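Local structure of Rab3 interacting molecule variant 2 (Drosophila melanogaster, 4TS6) at residues Q24-L29 with T78-G83; R44-K49 with C71-G76. The protein probably acts at the presynaptic active zone, where RIM proteins support neurotransmitter release; this fragment is its C2A domain. All coordinates share one frame; numbering follows the deposited sequence.

Overall arrangement
Both contacts lie in one C2 domain, a sandwich of two antiparallel sheets, with their centres about 18 Å apart. Interaction 1 joins neighbouring strands 24-33 and 74-81 within one sheet; interaction 2 crosses the interior from the start of strand 74-81 to strand 46-53 of the other. Strand 74-81 therefore serves both, its first residues in interaction 2 and its last in interaction 1. Along the chain, interaction 2 is nested inside the loop closed by interaction 1. The two touch where Leu29 CD2 comes 3.3 Å from Ala48 CB, so the in-sheet pairing and the sheet-to-sheet packing meet in the domain interior at Leu29.

Interaction 1: Q24-L29 with T78-G83; sequences QLIVTL and TFVYSG
Leu25, Val27, Phe79 and Tyr81 send their side chains to the same face of two paired strands and form the apolar centre. Leu25 CB sits 4.1 Å from Tyr81 CB, while Val27 CG2 meets the rim of the Tyr81 ring at CD2, near the ring plane. Leu29 CD1 does likewise at the edge of the Phe79 ring. The Tyr81 hydroxyl passes beyond this group to the carbonyl of Ser60. Between the strands, Leu25 pairs with Tyr81 and Val27 with Phe79, each pair through two backbone hydrogen bonds; the bond from Phe79 N to Val27 O is 2.7 Å long. On the reverse face Ile26 CG2 packs on Thr78 CG2 at 3.6 Å. Next to it, Thr28 OG1 and Thr78 OG1 share a 2.7 Å hydrogen bond; both hydroxyls lie anti to their own carbonyl carbons (chi1 -57° and -67°), which turns them toward each other. At the far end Gln24 lays its amide against Val80 CG1, NE2 and CD both 3.5 Å away, while OE1 bonds to Thr22 OG1. Cut back to an alanine here, the side chain would probably leave Val80 CG1 without its amide cover and the Thr22 hydroxyl without this acceptor. Alternating hydrogen-bonded and non-hydrogen-bonded pairs make this an antiparallel strand pair, at one margin of a sheet in the C2 beta-sandwich.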
ATOM      1  N   GLN A  24      13.303 -11.505  -4.239  1.00 24.65           N
ATOM      2  CA  GLN A  24      12.104 -11.022  -3.566  1.00 21.87           C
ATOM      3  C   GLN A  24      11.989  -9.520  -3.639  1.00 25.34           C
ATOM      4  O   GLN A  24      12.976  -8.805  -3.442  1.00 25.91           O
ATOM      5  CB  GLN A  24      12.118 -11.455  -2.103  1.00 28.70           C
ATOM      6  CG  GLN A  24      11.951 -12.967  -1.918  1.00 32.49           C
ATOM      7  CD  GLN A  24      12.085 -13.388  -0.467  1.00 37.60           C
ATOM      8  OE1 GLN A  24      12.854 -12.799   0.292  1.00 40.45           O
ATOM      9  NE2 GLN A  24      11.341 -14.411  -0.077  1.00 38.34           N
ATOM     10  N   LEU A  25      10.787  -9.050  -3.950  1.00 24.18           N
ATOM     11  CA  LEU A  25      10.468  -7.638  -3.808  1.00 21.89           C
ATOM     12  C   LEU A  25       9.912  -7.505  -2.400  1.00 24.12           C
ATOM     13  O   LEU A  25       9.008  -8.244  -2.030  1.00 21.18           O
ATOM     14  CB  LEU A  25       9.395  -7.232  -4.826  1.00 20.76           C
ATOM     15  CG  LEU A  25       8.849  -5.809  -4.666  1.00 26.93           C
ATOM     16  CD1 LEU A  25       9.968  -4.822  -4.930  1.00 23.95           C
ATOM     17  CD2 LEU A  25       7.675  -5.561  -5.615  1.00 26.70           C
ATOM     18  N   ILE A  26      10.457  -6.589  -1.607  1.00 23.73           N
ATOM     19  CA  ILE A  26      10.003  -6.433  -0.219  1.00 28.29           C
ATOM     20  C   ILE A  26       9.300  -5.082  -0.048  1.00 31.02           C
ATOM     21  O   ILE A  26       9.855  -4.031  -0.385  1.00 35.99           O
ATOM     22  CB  ILE A  26      11.173  -6.567   0.773  1.00 29.88           C
ATOM     23  CG1 ILE A  26      11.865  -7.929   0.591  1.00 34.45           C
ATOM     24  CG2 ILE A  26      10.684  -6.408   2.202  1.00 28.70           C
ATOM     25  CD1 ILE A  26      13.266  -7.983   1.170  1.00 43.07           C
ATOM     26  N   VAL A  27       8.068  -5.126   0.458  1.00 28.19           N
ATOM     27  CA  VAL A  27       7.209  -3.948   0.540  1.00 25.28           C
ATOM     28  C   VAL A  27       6.785  -3.741   1.983  1.00 25.85           C
ATOM     29  O   VAL A  27       6.168  -4.627   2.579  1.00 22.86           O
ATOM     30  CB  VAL A  27       5.938  -4.135  -0.328  1.00 25.76           C
ATOM     31  CG1 VAL A  27       5.049  -2.889  -0.274  1.00 28.55           C
ATOM     32  CG2 VAL A  27       6.323  -4.426  -1.761  1.00 28.29           C
ATOM     33  N   THR A  28       7.118  -2.585   2.553  1.00 22.93           N
ATOM     34  CA  THR A  28       6.685  -2.278   3.923  1.00 23.54           C
ATOM     35  C   THR A  28       5.775  -1.056   3.932  1.00 22.50           C
ATOM     36  O   THR A  28       6.171   0.025   3.491  1.00 26.55           O
ATOM     37  CB  THR A  28       7.875  -2.081   4.898  1.00 33.42           C
ATOM     38  OG1 THR A  28       8.709  -3.250   4.885  1.00 28.70           O
ATOM     39  CG2 THR A  28       7.367  -1.843   6.324  1.00 30.73           C
ATOM     40  N   LEU A  29       4.546  -1.242   4.419  1.00 22.84           N
ATOM     41  CA  LEU A  29       3.646  -0.123   4.646  1.00 22.16           C
ATOM     42  C   LEU A  29       3.810   0.325   6.085  1.00 23.57           C
ATOM     43  O   LEU A  29       3.367  -0.352   7.013  1.00 26.99           O
ATOM     44  CB  LEU A  29       2.200  -0.530   4.410  1.00 26.72           C
ATOM     45  CG  LEU A  29       1.743  -0.535   2.958  1.00 35.60           C
ATOM     46  CD1 LEU A  29       2.497  -1.545   2.123  1.00 41.66           C
ATOM     47  CD2 LEU A  29       0.293  -0.861   2.940  1.00 38.76           C
ATOM     48  N   THR A  78       5.099  -5.715   6.664  1.00 29.94           N
ATOM     49  CA  THR A  78       5.960  -6.055   5.525  1.00 28.98           C
ATOM     50  C   THR A  78       5.364  -7.199   4.711  1.00 28.62           C
ATOM     51  O   THR A  78       4.872  -8.180   5.273  1.00 27.14           O
ATOM     52  CB  THR A  78       7.378  -6.411   5.995  1.00 32.23           C
ATOM     53  OG1 THR A  78       7.997  -5.236   6.535  1.00 29.08           O
ATOM     54  CG2 THR A  78       8.231  -6.940   4.846  1.00 31.10           C
ATOM     55  N   PHE A  79       5.368  -7.051   3.388  1.00 25.88           N
ATOM     56  CA  PHE A  79       4.888  -8.104   2.499  1.00 23.91           C
ATOM     57  C   PHE A  79       6.017  -8.483   1.556  1.00 29.37           C
ATOM     58  O   PHE A  79       6.874  -7.659   1.244  1.00 24.86           O
ATOM     59  CB  PHE A  79       3.685  -7.619   1.688  1.00 25.12           C
ATOM     60  CG  PHE A  79       2.509  -7.191   2.536  1.00 24.68           C
ATOM     61  CD1 PHE A  79       1.866  -8.100   3.366  1.00 25.00           C
ATOM     62  CD2 PHE A  79       2.041  -5.887   2.482  1.00 27.95           C
ATOM     63  CE1 PHE A  79       0.776  -7.704   4.151  1.00 23.09           C
ATOM     64  CE2 PHE A  79       0.954  -5.486   3.254  1.00 31.94           C
ATOM     65  CZ  PHE A  79       0.321  -6.401   4.090  1.00 24.37           C
ATOM     66  N   VAL A  80       6.021  -9.729   1.100  1.00 25.15           N
ATOM     67  CA  VAL A  80       7.093 -10.201   0.227  1.00 24.69           C
ATOM     68  C   VAL A  80       6.498 -10.793  -1.050  1.00 29.18           C
ATOM     69  O   VAL A  80       5.521 -11.541  -0.989  1.00 31.64           O
ATOM     70  CB  VAL A  80       7.965 -11.257   0.942  1.00 36.01           C
ATOM     71  CG1 VAL A  80       8.997 -11.826  -0.006  1.00 30.96           C
ATOM     72  CG2 VAL A  80       8.653 -10.641   2.141  1.00 38.12           C
ATOM     73  N   TYR A  81       7.063 -10.425  -2.198  1.00 21.63           N
ATOM     74  CA  TYR A  81       6.690 -11.027  -3.476  1.00 23.99           C
ATOM     75  C   TYR A  81       7.887 -11.800  -3.987  1.00 23.45           C
ATOM     76  O   TYR A  81       8.944 -11.215  -4.174  1.00 23.26           O
ATOM     77  CB  TYR A  81       6.324  -9.944  -4.487  1.00 26.93           C
ATOM     78  CG  TYR A  81       4.997  -9.285  -4.202  1.00 30.35           C
ATOM     79  CD1 TYR A  81       3.805  -9.918  -4.536  1.00 24.19           C
ATOM     80  CD2 TYR A  81       4.931  -8.035  -3.605  1.00 22.09           C
ATOM     81  CE1 TYR A  81       2.573  -9.323  -4.279  1.00 29.54           C
ATOM     82  CE2 TYR A  81       3.692  -7.424  -3.341  1.00 24.28           C
ATOM     83  CZ  TYR A  81       2.523  -8.084  -3.682  1.00 22.29           C
ATOM     84  OH  TYR A  81       1.293  -7.504  -3.440  1.00 22.14           O
ATOM     85  N   SER A  82       7.716 -13.095  -4.232  1.00 22.53           N
ATOM     86  CA  SER A  82       8.833 -13.982  -4.548  1.00 26.24           C
ATOM     87  C   SER A  82       8.938 -14.339  -6.028  1.00 26.30           C
ATOM     88  O   SER A  82       8.036 -14.044  -6.817  1.00 24.99           O
ATOM     89  CB  SER A  82       8.704 -15.265  -3.721  1.00 26.72           C
ATOM     90  OG  SER A  82       8.601 -14.951  -2.346  1.00 36.88           O
ATOM     91  N   GLY A  83      10.047 -14.969  -6.409  1.00 22.60           N
ATOM     92  CA  GLY A  83      10.217 -15.441  -7.778  1.00 24.38           C
ATOM     93  C   GLY A  83      10.414 -14.340  -8.809  1.00 23.37           C
ATOM     94  O   GLY A  83       9.970 -14.471  -9.956  1.00 27.37           O
TER

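Interaction 2: R44-K49 with C71-G76; sequences RNPYAK and CEPRWG
Strands 46-49 and 74-76 do not pair: their axes stay 8.8 Å apart at the closest, inclined at 39°, and no hydrogen bond links the two segments. Side chains span the distance instead. Pro46 and Pro73 meet ring against ring, crossing at about a right angle, with CG of Pro46 3.8 Å from CG of Pro73. Pro73 CB also lies 3.6 Å above the plane of the Trp75 indole, offset toward its rim, so Pro46, Pro73 and the indole meet in a three-way cluster. This is facing-sheet packing in a C2 beta-sandwich: strand 46-53 belongs to one sheet and strand 74-81 to the other, with Pro73, just ahead of strand 74-81, and Trp75 within it both reaching into the space between the sheets toward Pro46. Trp75 has CG anti to its carbonyl carbon (chi1 -56°), an orientation that carries the indole across to strand 46-49. There its edge meets Pro46: the carbonyl O lies in the ring plane, 3.5 Å from NE1, and CB is 4.1 Å from CZ2. The indole also approaches the following backbone, Tyr47 CA standing 4.1 Å from NE1. Ala48 N, farther along beside CZ2, is hydrogen-bonded to Thr64 OG1. Tyr47 directs its CB away from Trp75, and its hydroxyl bonds to Asn107 ND2. Ala32, on the neighbouring strand 24-33, touches the side chains of both Pro73 and Trp75.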
ATOM      1  N   ARG A  44     -11.786   7.323  10.392  1.00 32.21           N
ATOM      2  CA  ARG A  44     -11.825   6.172   9.513  1.00 33.02           C
ATOM      3  C   ARG A  44     -11.239   4.945  10.199  1.00 36.15           C
ATOM      4  O   ARG A  44     -10.640   5.042  11.273  1.00 35.42           O
ATOM      5  CB  ARG A  44     -11.058   6.494   8.233  1.00 37.15           C
ATOM      6  CG  ARG A  44     -11.635   7.696   7.518  1.00 45.24           C
ATOM      7  CD  ARG A  44     -11.167   7.799   6.086  1.00 41.49           C
ATOM      8  NE  ARG A  44     -11.722   8.991   5.453  1.00 36.53           N
ATOM      9  CZ  ARG A  44     -12.761   8.989   4.629  1.00 46.01           C
ATOM     10  NH1 ARG A  44     -13.195  10.129   4.109  1.00 52.54           N
ATOM     11  NH2 ARG A  44     -13.372   7.850   4.328  1.00 42.95           N
ATOM     12  N   ASN A  45     -11.424   3.795   9.564  1.00 29.04           N
ATOM     13  CA  ASN A  45     -10.830   2.546  10.011  1.00 26.14           C
ATOM     14  C   ASN A  45     -10.053   1.991   8.845  1.00 24.67           C
ATOM     15  O   ASN A  45     -10.527   1.086   8.148  1.00 22.54           O
ATOM     16  CB  ASN A  45     -11.905   1.541  10.418  1.00 28.56           C
ATOM     17  CG  ASN A  45     -12.860   2.098  11.450  1.00 42.19           C
ATOM     18  OD1 ASN A  45     -12.452   2.450  12.554  1.00 34.62           O
ATOM     19  ND2 ASN A  45     -14.145   2.161  11.105  1.00 49.22           N
ATOM     20  N   PRO A  46      -8.852   2.532   8.626  1.00 25.77           N
ATOM     21  CA  PRO A  46      -8.041   2.303   7.430  1.00 23.09           C
ATOM     22  C   PRO A  46      -7.303   0.961   7.381  1.00 19.95           C
ATOM     23  O   PRO A  46      -6.758   0.517   8.389  1.00 23.90           O
ATOM     24  CB  PRO A  46      -7.001   3.452   7.483  1.00 24.86           C
ATOM     25  CG  PRO A  46      -7.442   4.376   8.599  1.00 27.41           C
ATOM     26  CD  PRO A  46      -8.229   3.511   9.539  1.00 26.31           C
ATOM     27  N   TYR A  47      -7.309   0.328   6.212  1.00 18.70           N
ATOM     28  CA  TYR A  47      -6.430  -0.800   5.907  1.00 18.48           C
ATOM     29  C   TYR A  47      -5.997  -0.621   4.484  1.00 23.60           C
ATOM     30  O   TYR A  47      -6.598   0.162   3.738  1.00 21.36           O
ATOM     31  CB  TYR A  47      -7.124  -2.159   6.050  1.00 18.58           C
ATOM     32  CG  TYR A  47      -8.291  -2.379   5.104  1.00 22.23           C
ATOM     33  CD1 TYR A  47      -9.565  -1.923   5.419  1.00 21.28           C
ATOM     34  CD2 TYR A  47      -8.120  -3.062   3.905  1.00 24.84           C
ATOM     35  CE1 TYR A  47     -10.651  -2.150   4.555  1.00 25.32           C
ATOM     36  CE2 TYR A  47      -9.183  -3.278   3.037  1.00 22.63           C
ATOM     37  CZ  TYR A  47     -10.442  -2.827   3.365  1.00 23.70           C
ATOM     38  OH  TYR A  47     -11.498  -3.063   2.490  1.00 18.47           O
ATOM     39  N   ALA A  48      -4.952  -1.348   4.091  1.00 17.82           N
ATOM     40  CA  ALA A  48      -4.440  -1.193   2.747  1.00 15.47           C
ATOM     41  C   ALA A  48      -4.443  -2.517   2.029  1.00 21.05           C
ATOM     42  O   ALA A  48      -4.288  -3.571   2.642  1.00 21.90           O
ATOM     43  CB  ALA A  48      -3.039  -0.596   2.774  1.00 23.89           C
ATOM     44  N   LYS A  49      -4.648  -2.460   0.720  1.00 18.18           N
ATOM     45  CA  LYS A  49      -4.522  -3.640  -0.098  1.00 16.03           C
ATOM     46  C   LYS A  49      -3.378  -3.378  -1.059  1.00 20.75           C
ATOM     47  O   LYS A  49      -3.201  -2.255  -1.526  1.00 23.72           O
ATOM     48  CB  LYS A  49      -5.823  -3.887  -0.873  1.00 20.70           C
ATOM     49  CG  LYS A  49      -6.489  -5.207  -0.544  1.00 42.23           C
ATOM     50  CD  LYS A  49      -8.003  -5.097  -0.408  1.00 48.47           C
ATOM     51  CE  LYS A  49      -8.715  -4.928  -1.740  1.00 56.78           C
ATOM     52  NZ  LYS A  49     -10.198  -5.155  -1.599  1.00 51.33           N
ATOM     53  N   CYS A  71      -7.071   8.894  11.802  1.00 40.16           N
ATOM     54  CA  CYS A  71      -6.645   9.477  10.531  1.00 44.19           C
ATOM     55  C   CYS A  71      -5.144   9.306  10.333  1.00 45.11           C
ATOM     56  O   CYS A  71      -4.583   9.780   9.341  1.00 36.62           O
ATOM     57  CB  CYS A  71      -6.995  10.957  10.475  1.00 49.71           C
ATOM     58  SG  CYS A  71      -8.717  11.282  10.789  1.00 69.29           S
ATOM     59  N   GLU A  72      -4.502   8.632  11.285  1.00 40.89           N
ATOM     60  CA  GLU A  72      -3.058   8.400  11.237  1.00 31.56           C
ATOM     61  C   GLU A  72      -2.744   6.931  11.510  1.00 31.34           C
ATOM     62  O   GLU A  72      -2.085   6.611  12.497  1.00 46.74           O
ATOM     63  CB  GLU A  72      -2.363   9.271  12.295  1.00 34.65           C
ATOM     64  CG  GLU A  72      -2.914  10.690  12.400  1.00 51.88           C
ATOM     65  CD  GLU A  72      -2.338  11.619  11.349  1.00 68.47           C
ATOM     66  OE1 GLU A  72      -1.183  11.389  10.935  1.00 69.58           O
ATOM     67  OE2 GLU A  72      -3.030  12.582  10.945  1.00 77.46           O
ATOM     68  N   PRO A  73      -3.205   6.026  10.629  1.00 32.26           N
ATOM     69  CA  PRO A  73      -2.987   4.596  10.896  1.00 30.58           C
ATOM     70  C   PRO A  73      -1.516   4.201  10.817  1.00 32.39           C
ATOM     71  O   PRO A  73      -0.809   4.665   9.925  1.00 37.68           O
ATOM     72  CB  PRO A  73      -3.748   3.914   9.749  1.00 34.20           C
ATOM     73  CG  PRO A  73      -3.688   4.933   8.604  1.00 27.96           C
ATOM     74  CD  PRO A  73      -3.847   6.264   9.320  1.00 33.42           C
ATOM     75  N   ARG A  74      -1.062   3.350  11.732  1.00 34.27           N
ATOM     76  CA  ARG A  74       0.274   2.765  11.626  1.00 34.90           C
ATOM     77  C   ARG A  74       0.154   1.246  11.547  1.00 34.93           C
ATOM     78  O   ARG A  74      -0.524   0.623  12.370  1.00 44.22           O
ATOM     79  CB  ARG A  74       1.145   3.166  12.825  1.00 35.01           C
ATOM     80  CG  ARG A  74       1.211   4.676  13.063  1.00 46.67           C
ATOM     81  CD  ARG A  74       2.198   5.058  14.166  1.00 50.34           C
ATOM     82  NE  ARG A  74       3.553   4.617  13.859  1.00 48.77           N
ATOM     83  CZ  ARG A  74       4.425   5.330  13.151  1.00 54.18           C
ATOM     84  NH1 ARG A  74       4.087   6.522  12.683  1.00 50.91           N
ATOM     85  NH2 ARG A  74       5.638   4.853  12.911  1.00 54.94           N
ATOM     86  N   TRP A  75       0.797   0.646  10.552  1.00 35.30           N
ATOM     87  CA  TRP A  75       0.730  -0.807  10.393  1.00 34.50           C
ATOM     88  C   TRP A  75       2.075  -1.487  10.668  1.00 36.99           C
ATOM     89  O   TRP A  75       2.120  -2.548  11.297  1.00 36.47           O
ATOM     90  CB  TRP A  75       0.228  -1.189   8.994  1.00 37.19           C
ATOM     91  CG  TRP A  75      -1.114  -0.599   8.627  1.00 31.01           C
ATOM     92  CD1 TRP A  75      -2.353  -1.028   9.028  1.00 36.00           C
ATOM     93  CD2 TRP A  75      -1.336   0.518   7.756  1.00 27.09           C
ATOM     94  NE1 TRP A  75      -3.332  -0.229   8.467  1.00 26.35           N
ATOM     95  CE2 TRP A  75      -2.731   0.719   7.673  1.00 29.25           C
ATOM     96  CE3 TRP A  75      -0.486   1.365   7.032  1.00 32.03           C
ATOM     97  CZ2 TRP A  75      -3.294   1.745   6.898  1.00 28.13           C
ATOM     98  CZ3 TRP A  75      -1.046   2.381   6.264  1.00 33.63           C
ATOM     99  CH2 TRP A  75      -2.435   2.560   6.204  1.00 25.17           C
ATOM    100  N   GLY A  76       3.164  -0.869  10.206  1.00 34.40           N
ATOM    101  CA  GLY A  76       4.476  -1.485  10.271  1.00 32.09           C
ATOM    102  C   GLY A  76       4.496  -2.871   9.644  1.00 33.46           C
ATOM    103  O   GLY A  76       5.143  -3.784  10.159  1.00 39.55           O
TER